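Local coordinates for beta-ketoacyl synthase (Pseudomonas aeruginosa, PDB 4CW4), which catalyses the condensation of acetyl-CoA with malonyl-ACP to form beta-acetoacetyl-ACP, the primer that starts fatty acid biosynthesis, at residues E607-V612 against T618-S623; V91-P96 against D100-H105; G29-V34 against P40-E45. One frame throughout, in Å; residues are numbered along the deposited sequence.

Contact 1 of 3, residues E607-V612 against T618-S623; sequences EHAIEV and TVPGFS
E611 and T618 face each other as an antiparallel hydrogen-bonded pair, their CA atoms 5.0 Å apart, and P620 packs on A609 and I610 next to the pair. Both backbone bonds of the pair are present: E611 N gives its hydrogen to T618 O at 3.0 Å, and T618 N returns one to E611 O at 2.9 Å. T618 O has a further neighbour in I610 CA, a C-H...O contact at 3.4 Å.

The closer side-chain packing is at P620. The CG-CD edge of its ring lies against both neighbours, CG on A609 CB and CD on I610 CG1, each at 3.7 Å. I610 holds CG1 beside its backbone N (chi1 -66°), and its chain crosses the proline at about a right angle. I610 is buried, and I605 lies against P620 as well. P620 is itself the second residue of a type II turn, V619 to F622, closed by F622 N on V619 O at 3.1 Å.

The solvent side is looser. E611 and T618 run side by side in the same direction, and the nearest approach of their side chains, E611 OE2 to T618 CG2 at 4.0 Å, is a van der Waals contact without a hydrogen bond.

In the fold, strand 611-612 is an outer strand of a small antiparallel sheet with 616-618 in the middle and 626-627 beyond; its preceding residue I610 bonds through O to R456 of the second subunit, on helix 444-461.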
# COMPACT_ATOMS: atom_id res chain seq x y z
N GLU A 607 27.60 9.87 0.85
CA GLU A 607 27.50 8.95 -0.28
C GLU A 607 28.81 8.84 -1.04
O GLU A 607 29.11 7.80 -1.64
CB GLU A 607 26.33 9.37 -1.18
CG GLU A 607 25.03 9.53 -0.34
CD GLU A 607 23.78 9.95 -1.10
OE1 GLU A 607 23.37 9.25 -2.04
OE2 GLU A 607 23.17 10.96 -0.69
N HIS A 608 29.64 9.88 -0.99
CA HIS A 608 30.90 9.83 -1.71
C HIS A 608 31.89 8.87 -1.03
O HIS A 608 32.86 8.46 -1.66
CB HIS A 608 31.46 11.25 -1.90
CG HIS A 608 30.54 12.15 -2.67
ND1 HIS A 608 29.75 13.11 -2.07
CD2 HIS A 608 30.25 12.20 -3.99
CE1 HIS A 608 29.04 13.73 -2.99
NE2 HIS A 608 29.32 13.20 -4.17
N ALA A 609 31.62 8.48 0.21
CA ALA A 609 32.46 7.53 0.95
C ALA A 609 31.96 6.09 0.87
O ALA A 609 32.54 5.19 1.46
CB ALA A 609 32.59 7.94 2.40
N ILE A 610 30.86 5.87 0.16
CA ILE A 610 30.44 4.51 -0.15
C ILE A 610 31.49 3.96 -1.10
O ILE A 610 31.91 4.64 -2.05
CB ILE A 610 29.03 4.47 -0.79
CG1 ILE A 610 27.98 4.95 0.22
CG2 ILE A 610 28.69 3.07 -1.27
CD1 ILE A 610 26.59 5.17 -0.34
N GLU A 611 31.95 2.74 -0.84
CA GLU A 611 32.91 2.07 -1.70
C GLU A 611 32.25 0.89 -2.36
O GLU A 611 31.70 0.04 -1.68
CB GLU A 611 34.10 1.59 -0.86
CG GLU A 611 34.82 2.70 -0.13
CD GLU A 611 35.83 2.17 0.86
OE1 GLU A 611 36.73 1.42 0.42
OE2 GLU A 611 35.73 2.51 2.06
N VAL A 612 32.30 0.85 -3.69
CA VAL A 612 31.72 -0.24 -4.45
C VAL A 612 32.83 -0.99 -5.16
O VAL A 612 33.62 -0.39 -5.87
CB VAL A 612 30.71 0.26 -5.50
CG1 VAL A 612 30.12 -0.92 -6.25
CG2 VAL A 612 29.61 1.09 -4.85
N THR A 618 31.10 -1.18 0.87
CA THR A 618 31.30 -0.66 2.21
C THR A 618 30.47 0.60 2.38
O THR A 618 30.55 1.54 1.58
CB THR A 618 32.79 -0.38 2.52
OG1 THR A 618 33.52 -1.62 2.51
CG2 THR A 618 32.95 0.24 3.89
N VAL A 619 29.66 0.61 3.42
CA VAL A 619 28.75 1.71 3.70
C VAL A 619 29.21 2.47 4.94
O VAL A 619 29.37 1.87 6.01
CB VAL A 619 27.32 1.18 3.94
CG1 VAL A 619 26.35 2.34 4.12
CG2 VAL A 619 26.87 0.28 2.78
N PRO A 620 29.44 3.78 4.81
CA PRO A 620 29.81 4.57 5.99
C PRO A 620 28.87 4.33 7.18
O PRO A 620 27.65 4.25 7.01
CB PRO A 620 29.69 6.01 5.49
CG PRO A 620 29.97 5.93 4.06
CD PRO A 620 29.41 4.61 3.59
N GLY A 621 29.45 4.16 8.36
CA GLY A 621 28.65 3.96 9.55
C GLY A 621 28.30 2.51 9.87
O GLY A 621 27.80 2.23 10.95
N PHE A 622 28.53 1.60 8.93
CA PHE A 622 28.25 0.18 9.15
C PHE A 622 29.56 -0.58 9.22
O PHE A 622 30.34 -0.54 8.28
CB PHE A 622 27.40 -0.38 8.01
CG PHE A 622 25.98 0.08 8.05
CD1 PHE A 622 25.61 1.28 7.46
CD2 PHE A 622 25.00 -0.68 8.69
CE1 PHE A 622 24.31 1.71 7.50
CE2 PHE A 622 23.69 -0.25 8.73
CZ PHE A 622 23.34 0.95 8.13
N SER A 623 29.80 -1.28 10.33
CA SER A 623 31.08 -1.96 10.51
C SER A 623 31.22 -3.13 9.54
O SER A 623 32.32 -3.43 9.08
CB SER A 623 31.28 -2.40 11.97
OG SER A 623 30.26 -3.27 12.43

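Contact 2 of 3, residues V91-P96 against D100-H105; sequences VRRIEP and DPDAVH
An Asx turn inside a type I beta turn, D100 to A103, receives the R93 side chain at the end of strand 91-93. The evidence for the turn is twofold: D100 OD1 accepts from D102 N at 2.9 Å, and D100 O accepts from A103 N at 2.8 Å. R93 sets CG anti to its backbone N (chi1 -163°) and stays extended to NE, which carries the guanidinium across to D102. There NH2 forms a salt bridge with D102 OD2 at 2.8 Å and 157°; the oxygen lies near the guanidinium plane and is met on its syn side but from out of the carboxylate plane, the carboxylate turned 35° from the guanidinium.

A water ties the same groups together, accepting from R93 NH1 and donating to both D100 OD1 and D102 OD2. OD2 therefore takes two hydrogens here, while OD1 of D102 pairs with K168. Just past the turn, A103 and V104 both face R163 in a classic beta bulge where the long hairpin 104-112/155-163 begins. Beside the salt bridge P101 CG sits 3.6 Å from R93 NH1, oblique to the guanidinium, and approaches I94 CB more loosely at 4.4 Å. I94 in turn rests on L99 and on I322 of helix 319-327.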
# COMPACT_ATOMS: atom_id res chain seq x y z
N VAL A 91 -12.56 0.53 23.88
CA VAL A 91 -13.65 1.09 23.07
C VAL A 91 -14.57 1.94 23.96
O VAL A 91 -14.95 1.52 25.05
CB VAL A 91 -14.47 -0.03 22.39
CG1 VAL A 91 -15.73 0.53 21.73
CG2 VAL A 91 -13.62 -0.77 21.40
N ARG A 92 -14.91 3.14 23.49
CA ARG A 92 -15.77 4.05 24.24
C ARG A 92 -16.26 5.17 23.33
O ARG A 92 -15.85 5.24 22.17
CB ARG A 92 -15.01 4.63 25.44
CG ARG A 92 -13.71 5.35 25.09
CD ARG A 92 -12.80 5.46 26.32
NE ARG A 92 -11.69 6.39 26.11
CZ ARG A 92 -10.55 6.11 25.49
NH1 ARG A 92 -10.30 4.88 25.04
NH2 ARG A 92 -9.65 7.06 25.34
N ARG A 93 -17.10 6.06 23.86
CA ARG A 93 -17.60 7.18 23.07
C ARG A 93 -16.43 8.03 22.60
O ARG A 93 -15.44 8.20 23.32
CB ARG A 93 -18.59 8.03 23.89
CG ARG A 93 -19.48 8.96 23.04
CD ARG A 93 -20.58 9.62 23.89
NE ARG A 93 -21.70 10.12 23.06
CZ ARG A 93 -21.69 11.28 22.40
NH1 ARG A 93 -20.63 12.09 22.46
NH2 ARG A 93 -22.75 11.64 21.68
N ILE A 94 -16.53 8.55 21.38
CA ILE A 94 -15.47 9.35 20.78
C ILE A 94 -15.30 10.67 21.53
O ILE A 94 -16.27 11.40 21.73
CB ILE A 94 -15.78 9.65 19.31
CG1 ILE A 94 -15.80 8.34 18.50
CG2 ILE A 94 -14.74 10.63 18.73
CD1 ILE A 94 -16.34 8.49 17.10
N GLU A 95 -14.07 10.95 21.92
CA GLU A 95 -13.75 12.09 22.79
C GLU A 95 -13.31 13.31 22.00
O GLU A 95 -12.93 13.21 20.83
CB GLU A 95 -12.70 11.65 23.82
CG GLU A 95 -13.28 10.58 24.76
CD GLU A 95 -12.30 10.02 25.75
OE1 GLU A 95 -11.16 10.53 25.85
OE2 GLU A 95 -12.70 9.07 26.47
N PRO A 96 -13.39 14.50 22.63
CA PRO A 96 -13.22 15.74 21.87
C PRO A 96 -11.87 15.95 21.21
O PRO A 96 -11.77 16.74 20.27
CB PRO A 96 -13.44 16.84 22.91
CG PRO A 96 -14.01 16.19 24.10
CD PRO A 96 -13.79 14.73 24.03
N ASP A 100 -16.19 15.95 17.57
CA ASP A 100 -17.44 15.90 18.28
C ASP A 100 -18.42 15.12 17.41
O ASP A 100 -18.85 15.62 16.38
CB ASP A 100 -17.96 17.31 18.54
CG ASP A 100 -19.25 17.35 19.34
OD1 ASP A 100 -19.96 16.33 19.43
OD2 ASP A 100 -19.55 18.44 19.86
N PRO A 101 -18.82 13.92 17.85
CA PRO A 101 -19.64 13.12 16.94
C PRO A 101 -21.07 13.64 16.81
O PRO A 101 -21.83 13.07 16.04
CB PRO A 101 -19.59 11.72 17.57
CG PRO A 101 -19.43 12.02 19.03
CD PRO A 101 -18.49 13.17 19.08
N ASP A 102 -21.42 14.68 17.56
CA ASP A 102 -22.68 15.39 17.35
C ASP A 102 -22.50 16.73 16.61
O ASP A 102 -23.47 17.45 16.40
CB ASP A 102 -23.36 15.64 18.69
CG ASP A 102 -23.82 14.36 19.34
OD1 ASP A 102 -24.56 13.60 18.67
OD2 ASP A 102 -23.43 14.10 20.50
N ALA A 103 -21.27 17.05 16.21
CA ALA A 103 -21.03 18.34 15.57
C ALA A 103 -19.77 18.31 14.71
O ALA A 103 -18.71 18.85 15.09
CB ALA A 103 -20.94 19.45 16.61
N VAL A 104 -19.89 17.68 13.55
CA VAL A 104 -18.78 17.66 12.59
C VAL A 104 -19.06 18.67 11.50
O VAL A 104 -20.18 18.80 11.00
CB VAL A 104 -18.50 16.23 12.00
CG1 VAL A 104 -18.11 15.25 13.10
CG2 VAL A 104 -19.68 15.68 11.25
N HIS A 105 -18.02 19.39 11.12
CA HIS A 105 -18.11 20.44 10.12
C HIS A 105 -18.30 19.88 8.72
O HIS A 105 -17.71 18.86 8.34
CB HIS A 105 -16.85 21.30 10.15
CG HIS A 105 -16.79 22.32 9.05
ND1 HIS A 105 -16.16 22.07 7.85
CD2 HIS A 105 -17.27 23.58 8.98
CE1 HIS A 105 -16.28 23.13 7.07
NE2 HIS A 105 -16.94 24.07 7.74
O HOH W 1 -21.06 14.83 21.35

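Contact 3 of 3, residues G29-V34 against P40-E45; sequences GFRRMV and PQARQE
R31 keeps CG beside its backbone N and then bends at chi3 (-101°), which turns the guanidinium toward helix 40-53, while E45 sends CG anti to its backbone N and extends to meet it. Two consecutive helices, 28-33 and 40-53, are joined by a short loop, and this salt bridge ties them together: R31 belongs to the first helix, A42 and E45 to the opening turns of the second. The backbones come nearest at R31 and R43, whose CA atoms are 6.9 Å apart, yet the CB of R43 is directed away and it is R31 that spans the gap.

NH1 of R31 makes both bonds to 40-45. It donates to E45 OE1 at 2.8 Å, almost straight at 178°, and also to A42 O at 3.2 Å. Both acceptors lie at the edge of the guanidinium. The second bond is longer and tilted from the A42 carbonyl plane. A42 lends its methyl too: CB lies 4.0 Å from R31 CD, an apolar touch beside the polar ones.

The other terminal nitrogen, NH2, bonds to F26 O, just ahead of the helix, and to a water. R31 is buried, and these partners satisfy both of its terminal nitrogens; Y496 of helix 482-496 packs on the same side chain. E45 OE1 meets NH1 through its anti lone pair, the carboxylate turned 54° from the guanidinium, and the water donates to that same oxygen at 2.7 Å.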
# COMPACT_ATOMS: atom_id res chain seq x y z
N GLY A 29 -0.74 -3.84 27.71
CA GLY A 29 -2.04 -3.75 27.06
C GLY A 29 -2.87 -5.00 27.30
O GLY A 29 -4.05 -4.94 27.60
N PHE A 30 -2.22 -6.16 27.18
CA PHE A 30 -2.86 -7.42 27.48
C PHE A 30 -3.39 -7.42 28.89
O PHE A 30 -4.53 -7.80 29.15
CB PHE A 30 -1.86 -8.57 27.29
CG PHE A 30 -2.40 -9.91 27.68
CD1 PHE A 30 -3.18 -10.64 26.81
CD2 PHE A 30 -2.14 -10.45 28.92
CE1 PHE A 30 -3.66 -11.88 27.16
CE2 PHE A 30 -2.65 -11.68 29.28
CZ PHE A 30 -3.43 -12.39 28.41
N ARG A 31 -2.57 -6.96 29.82
CA ARG A 31 -2.98 -6.95 31.21
C ARG A 31 -4.21 -6.06 31.41
O ARG A 31 -5.08 -6.40 32.20
CB ARG A 31 -1.85 -6.52 32.13
CG ARG A 31 -0.84 -7.60 32.39
CD ARG A 31 0.18 -7.08 33.39
NE ARG A 31 1.38 -6.66 32.74
CZ ARG A 31 2.43 -6.12 33.37
NH1 ARG A 31 2.35 -5.76 34.64
NH2 ARG A 31 3.53 -5.88 32.69
N ARG A 32 -4.27 -4.92 30.74
CA ARG A 32 -5.47 -4.09 30.84
C ARG A 32 -6.70 -4.88 30.37
O ARG A 32 -7.78 -4.78 30.96
CB ARG A 32 -5.34 -2.80 30.02
CG ARG A 32 -6.66 -2.05 29.77
CD ARG A 32 -7.25 -1.52 31.04
NE ARG A 32 -8.55 -0.89 30.84
CZ ARG A 32 -9.73 -1.48 31.02
NH1 ARG A 32 -9.80 -2.76 31.36
NH2 ARG A 32 -10.86 -0.80 30.83
N MET A 33 -6.55 -5.64 29.29
CA MET A 33 -7.68 -6.39 28.77
C MET A 33 -8.15 -7.47 29.76
O MET A 33 -9.35 -7.70 29.86
CB MET A 33 -7.36 -6.95 27.39
CG MET A 33 -7.16 -5.84 26.38
SD MET A 33 -6.98 -6.37 24.66
CE MET A 33 -5.21 -6.59 24.55
N VAL A 34 -7.23 -8.09 30.49
CA VAL A 34 -7.61 -9.12 31.47
C VAL A 34 -7.34 -8.65 32.90
O VAL A 34 -6.99 -9.45 33.77
CB VAL A 34 -6.92 -10.47 31.19
CG1 VAL A 34 -7.35 -10.99 29.82
CG2 VAL A 34 -5.40 -10.34 31.28
N PRO A 40 -2.67 -8.94 41.98
CA PRO A 40 -2.62 -7.52 42.30
C PRO A 40 -1.32 -6.81 41.95
O PRO A 40 -1.39 -5.62 41.64
CB PRO A 40 -2.82 -7.50 43.83
CG PRO A 40 -3.67 -8.69 44.07
CD PRO A 40 -3.13 -9.74 43.14
N GLN A 41 -0.16 -7.47 42.00
CA GLN A 41 1.06 -6.73 41.71
C GLN A 41 1.09 -6.38 40.23
O GLN A 41 1.43 -5.26 39.86
CB GLN A 41 2.32 -7.52 42.10
CG GLN A 41 3.57 -6.66 42.00
CD GLN A 41 4.19 -6.66 40.60
OE1 GLN A 41 3.86 -7.49 39.77
NE2 GLN A 41 5.09 -5.73 40.36
N ALA A 42 0.74 -7.34 39.38
CA ALA A 42 0.73 -7.10 37.93
C ALA A 42 -0.32 -6.08 37.53
O ALA A 42 -0.07 -5.23 36.68
CB ALA A 42 0.50 -8.39 37.18
N ARG A 43 -1.49 -6.18 38.15
CA ARG A 43 -2.59 -5.24 37.88
C ARG A 43 -2.20 -3.84 38.33
O ARG A 43 -2.38 -2.89 37.58
CB ARG A 43 -3.89 -5.68 38.56
CG ARG A 43 -4.95 -4.59 38.63
CD ARG A 43 -6.34 -5.11 38.96
NE ARG A 43 -6.32 -5.75 40.27
CZ ARG A 43 -6.38 -7.07 40.48
NH1 ARG A 43 -6.51 -7.93 39.47
NH2 ARG A 43 -6.31 -7.53 41.71
N GLN A 44 -1.67 -3.71 39.54
CA GLN A 44 -1.37 -2.39 40.08
C GLN A 44 -0.22 -1.75 39.32
O GLN A 44 -0.19 -0.54 39.11
CB GLN A 44 -1.09 -2.49 41.58
CG GLN A 44 -2.36 -2.79 42.36
CD GLN A 44 -2.11 -3.36 43.76
OE1 GLN A 44 -0.97 -3.50 44.23
NE2 GLN A 44 -3.20 -3.70 44.43
N GLU A 45 0.73 -2.55 38.87
CA GLU A 45 1.83 -2.03 38.06
C GLU A 45 1.30 -1.46 36.74
O GLU A 45 1.67 -0.36 36.32
CB GLU A 45 2.85 -3.13 37.77
CG GLU A 45 4.05 -2.61 37.01
CD GLU A 45 5.02 -3.70 36.65
OE1 GLU A 45 4.63 -4.65 35.92
OE2 GLU A 45 6.18 -3.60 37.10
O HOH W 2 6.06 -5.31 33.71

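From the N terminus, contact 3 comes first and closes the six-residue loop 34-39 between helix 28-33 and helix 40-53. Contact 2 follows, closing the ten-residue connection 94-103 from strand 91-93 to strand 104-112, the first arm of the long hairpin. Contact 1 comes last, near the C terminus, where it closes the hairpin of strands 611-612 and 616-618, whose connection is 613-615, in a small sheet beside the second subunit. The three are in series; none nests in or crosses another. Contacts 2 and 3 are neighbours, nearest atoms about 7 Å apart, without touching. Contact 1 lies about 51 Å from contact 2, centre to centre, on the opposite side of the chain's centre.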